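Local coordinates for protein amphinase-2 (Rana pipiens, PDB 2P7S) that hydrolyses polymeric RNA, including ribosomal RNA, as a secreted, cytotoxic endonuclease of the pancreatic ribonuclease family, at residues N27-D32 with N45-S50. Sequence-based numbering, arbitrary orientation. Where two conformers were deposited one is given.
With NAG (2-acetamido-2-deoxy-beta-D-glucopyranose), chain B; ACT (acetate ion), chain C.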
loop_
_atom_site.group_PDB
_atom_site.type_symbol
_atom_site.label_atom_id
_atom_site.label_comp_id
_atom_site.label_asym_id
_atom_site.label_seq_id
_atom_site.Cartn_x
_atom_site.Cartn_y
_atom_site.Cartn_z
ATOM N N ASN A 27 -4.945 -4.836 13.403
ATOM C CA ASN A 27 -6.146 -5.570 13.796
ATOM C C ASN A 27 -7.420 -4.825 13.462
ATOM O O ASN A 27 -8.459 -5.437 13.218
ATOM C CB ASN A 27 -6.099 -5.899 15.286
ATOM C CG ASN A 27 -4.877 -6.689 15.647
ATOM O OD1 ASN A 27 -4.450 -7.549 14.873
ATOM N ND2 ASN A 27 -4.302 -6.411 16.813
ATOM N N ARG A 28 -7.332 -3.501 13.435
ATOM C CA ARG A 28 -8.477 -2.660 13.113
ATOM C C ARG A 28 -8.691 -2.528 11.604
ATOM O O ARG A 28 -9.744 -2.879 11.079
ATOM C CB ARG A 28 -8.283 -1.257 13.702
ATOM C CG ARG A 28 -9.355 -0.253 13.280
ATOM C CD ARG A 28 -8.892 1.194 13.459
ATOM N NE ARG A 28 -8.640 1.552 14.856
ATOM C CZ ARG A 28 -7.520 2.130 15.294
ATOM N NH1 ARG A 28 -6.539 2.415 14.447
ATOM N NH2 ARG A 28 -7.382 2.435 16.578
ATOM N N THR A 29 -7.671 -2.031 10.912
ATOM C CA THR A 29 -7.761 -1.783 9.480
ATOM C C THR A 29 -7.827 -3.009 8.571
ATOM O O THR A 29 -8.552 -2.994 7.574
ATOM C CB THR A 29 -6.614 -0.856 9.041
ATOM O OG1 THR A 29 -6.585 0.285 9.909
ATOM C CG2 THR A 29 -6.825 -0.383 7.611
ATOM N N MET A 30 -7.083 -4.065 8.896
ATOM C CA MET A 30 -7.135 -5.280 8.082
ATOM C C MET A 30 -8.543 -5.878 8.157
ATOM O O MET A 30 -8.935 -6.689 7.316
ATOM C CB MET A 30 -6.115 -6.318 8.572
ATOM C CG MET A 30 -4.653 -5.998 8.255
ATOM S SD MET A 30 -4.310 -5.784 6.484
ATOM C CE MET A 30 -4.304 -7.483 5.907
ATOM N N ASN A 31 -9.301 -5.478 9.174
ATOM C CA ASN A 31 -10.661 -5.985 9.343
ATOM C C ASN A 31 -11.703 -4.890 9.162
ATOM O O ASN A 31 -12.865 -5.047 9.546
ATOM C CB ASN A 31 -10.811 -6.627 10.725
ATOM C CG ASN A 31 -9.934 -7.845 10.889
ATOM O OD1 ASN A 31 -10.082 -8.826 10.161
ATOM N ND2 ASN A 31 -9.001 -7.788 11.839
ATOM N N ASP A 32 -11.277 -3.777 8.575
ATOM C CA ASP A 32 -12.160 -2.645 8.336
ATOM C C ASP A 32 -12.650 -2.690 6.891
ATOM O O ASP A 32 -11.876 -2.459 5.956
ATOM C CB ASP A 32 -11.401 -1.341 8.583
ATOM C CG ASP A 32 -12.307 -0.126 8.577
ATOM O OD1 ASP A 32 -13.399 -0.200 7.974
ATOM O OD2 ASP A 32 -11.918 0.904 9.167
ATOM N N ASN A 45 -0.695 -7.437 3.928
ATOM C CA ASN A 45 -0.864 -6.172 3.210
ATOM C C ASN A 45 0.077 -5.097 3.730
ATOM O O ASN A 45 0.381 -5.055 4.921
ATOM C CB ASN A 45 -2.294 -5.643 3.310
ATOM C CG ASN A 45 -2.556 -4.512 2.316
ATOM O OD1 ASN A 45 -2.488 -4.719 1.102
ATOM N ND2 ASN A 45 -2.833 -3.317 2.823
ATOM N N THR A 46 0.534 -4.229 2.831
ATOM C CA THR A 46 1.433 -3.141 3.210
ATOM C C THR A 46 0.733 -1.794 3.022
ATOM O O THR A 46 0.094 -1.547 1.994
ATOM C CB THR A 46 2.735 -3.173 2.371
ATOM O OG1 THR A 46 3.488 -4.345 2.711
ATOM C CG2 THR A 46 3.587 -1.952 2.659
ATOM N N PHE A 47 0.835 -0.942 4.040
ATOM C CA PHE A 47 0.227 0.380 4.023
ATOM C C PHE A 47 1.275 1.476 3.907
ATOM O O PHE A 47 2.317 1.423 4.556
ATOM C CB PHE A 47 -0.601 0.590 5.294
ATOM C CG PHE A 47 -1.773 -0.336 5.406
ATOM C CD1 PHE A 47 -1.638 -1.590 5.992
ATOM C CD2 PHE A 47 -3.010 0.034 4.888
ATOM C CE1 PHE A 47 -2.725 -2.461 6.056
ATOM C CE2 PHE A 47 -4.105 -0.832 4.944
ATOM C CZ PHE A 47 -3.963 -2.081 5.529
ATOM N N ILE A 48 0.978 2.484 3.095
ATOM C CA ILE A 48 1.902 3.588 2.859
ATOM C C ILE A 48 1.421 4.827 3.612
ATOM O O ILE A 48 0.335 5.340 3.344
ATOM C CB ILE A 48 1.979 3.921 1.346
ATOM C CG1 ILE A 48 2.197 2.643 0.537
ATOM C CG2 ILE A 48 3.107 4.904 1.084
ATOM C CD1 ILE A 48 1.809 2.785 -0.934
ATOM N N HIS A 49 2.230 5.294 4.558
ATOM C CA HIS A 49 1.886 6.467 5.356
ATOM C C HIS A 49 2.301 7.714 4.591
ATOM O O HIS A 49 3.413 8.230 4.761
ATOM C CB HIS A 49 2.612 6.406 6.701
ATOM C CG HIS A 49 2.197 5.246 7.549
ATOM N ND1 HIS A 49 1.134 5.309 8.424
ATOM C CD2 HIS A 49 2.663 3.976 7.612
ATOM C CE1 HIS A 49 0.963 4.126 8.989
ATOM N NE2 HIS A 49 1.877 3.300 8.512
ATOM N N SER A 50 1.405 8.200 3.743
ATOM C CA SER A 50 1.695 9.375 2.932
ATOM C C SER A 50 0.452 9.933 2.262
ATOM O O SER A 50 -0.584 9.266 2.189
ATOM C CB SER A 50 2.723 9.011 1.852
ATOM O OG SER A 50 2.803 10.004 0.840
HETATM C C1 NAG B . -3.021 -7.002 17.148
HETATM C C2 NAG B . -2.272 -6.097 18.135
HETATM C C3 NAG B . -0.935 -6.742 18.509
HETATM C C4 NAG B . -1.199 -8.134 19.081
HETATM C C5 NAG B . -1.944 -8.965 18.028
HETATM C C6 NAG B . -2.264 -10.383 18.488
HETATM C C7 NAG B . -2.140 -3.693 18.270
HETATM C C8 NAG B . -1.857 -2.374 17.569
HETATM N N2 NAG B . -2.046 -4.796 17.534
HETATM O O3 NAG B . -0.256 -5.941 19.464
HETATM O O4 NAG B . 0.048 -8.765 19.430
HETATM O O5 NAG B . -3.197 -8.323 17.697
HETATM O O6 NAG B . -3.124 -10.375 19.617
HETATM O O7 NAG B . -2.437 -3.703 19.465
HETATM C C ACT C . 5.972 -6.625 1.324
HETATM O O ACT C . 6.919 -6.599 0.504
HETATM O OXT ACT C . 4.764 -6.111 1.199
HETATM C CH3 ACT C . 6.241 -7.343 2.636
#
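Met30 and Thr29 pack on Phe47 in a buried van der Waals contact with a Met-aromatic pair at its centre, joining the short helix 26-29 and the turn from Thr29 to Asp32 to strand 45-49 of the RNase A fold. No hydrogen bond crosses between the segments; the helix is held against the sheet by side chains that reach inward while the backbones stay well separated, the CA atoms of Thr29 and Phe47 being 9.9 Å apart. Phe47 fills much of the gap. Its ring is met near its plane by the sulfur of Met30, 84° off the ring normal, with SD 3.7 Å from CE1 and 4.9 Å from the ring centroid. Bends at chi2 and chi3 (-76° at the latter) fold the methionine chain so that its thioether passes this edge and its terminal methyl turns to Asn45, where CE lies 3.8 Å from CB. Beyond the segments, Phe24 packs against the aromatic ring, and Cys79 of strand 74-83 touches both Met30 and Phe47.

The same packing borders functional ground. Asn45 and Thr46 belong to the substrate-binding residues inferred from relatives; the Asn45 amide, with ND2 3.2 Å above one face of Phe47 and offset toward its rim, donates to Lys14 O, and Thr46 O accepts a hydrogen bond from ND1 of His15, the probable proton acceptor. On the far side of strand 45-49, Thr46 OG1 donates to OXT of an acetate ion, probably left from crystallisation, at 2.7 Å. The helical side carries the N-linked glycan on Asn27; the backbone O of Asn27 accepts a nearly straight bond from Asn31 ND2 (2.8 Å, 168°). Thr29 completes the hydrophobic seam: with CG2 anti to the backbone N, its methyl approaches the Phe47 ring obliquely, 3.8 Å from CE2.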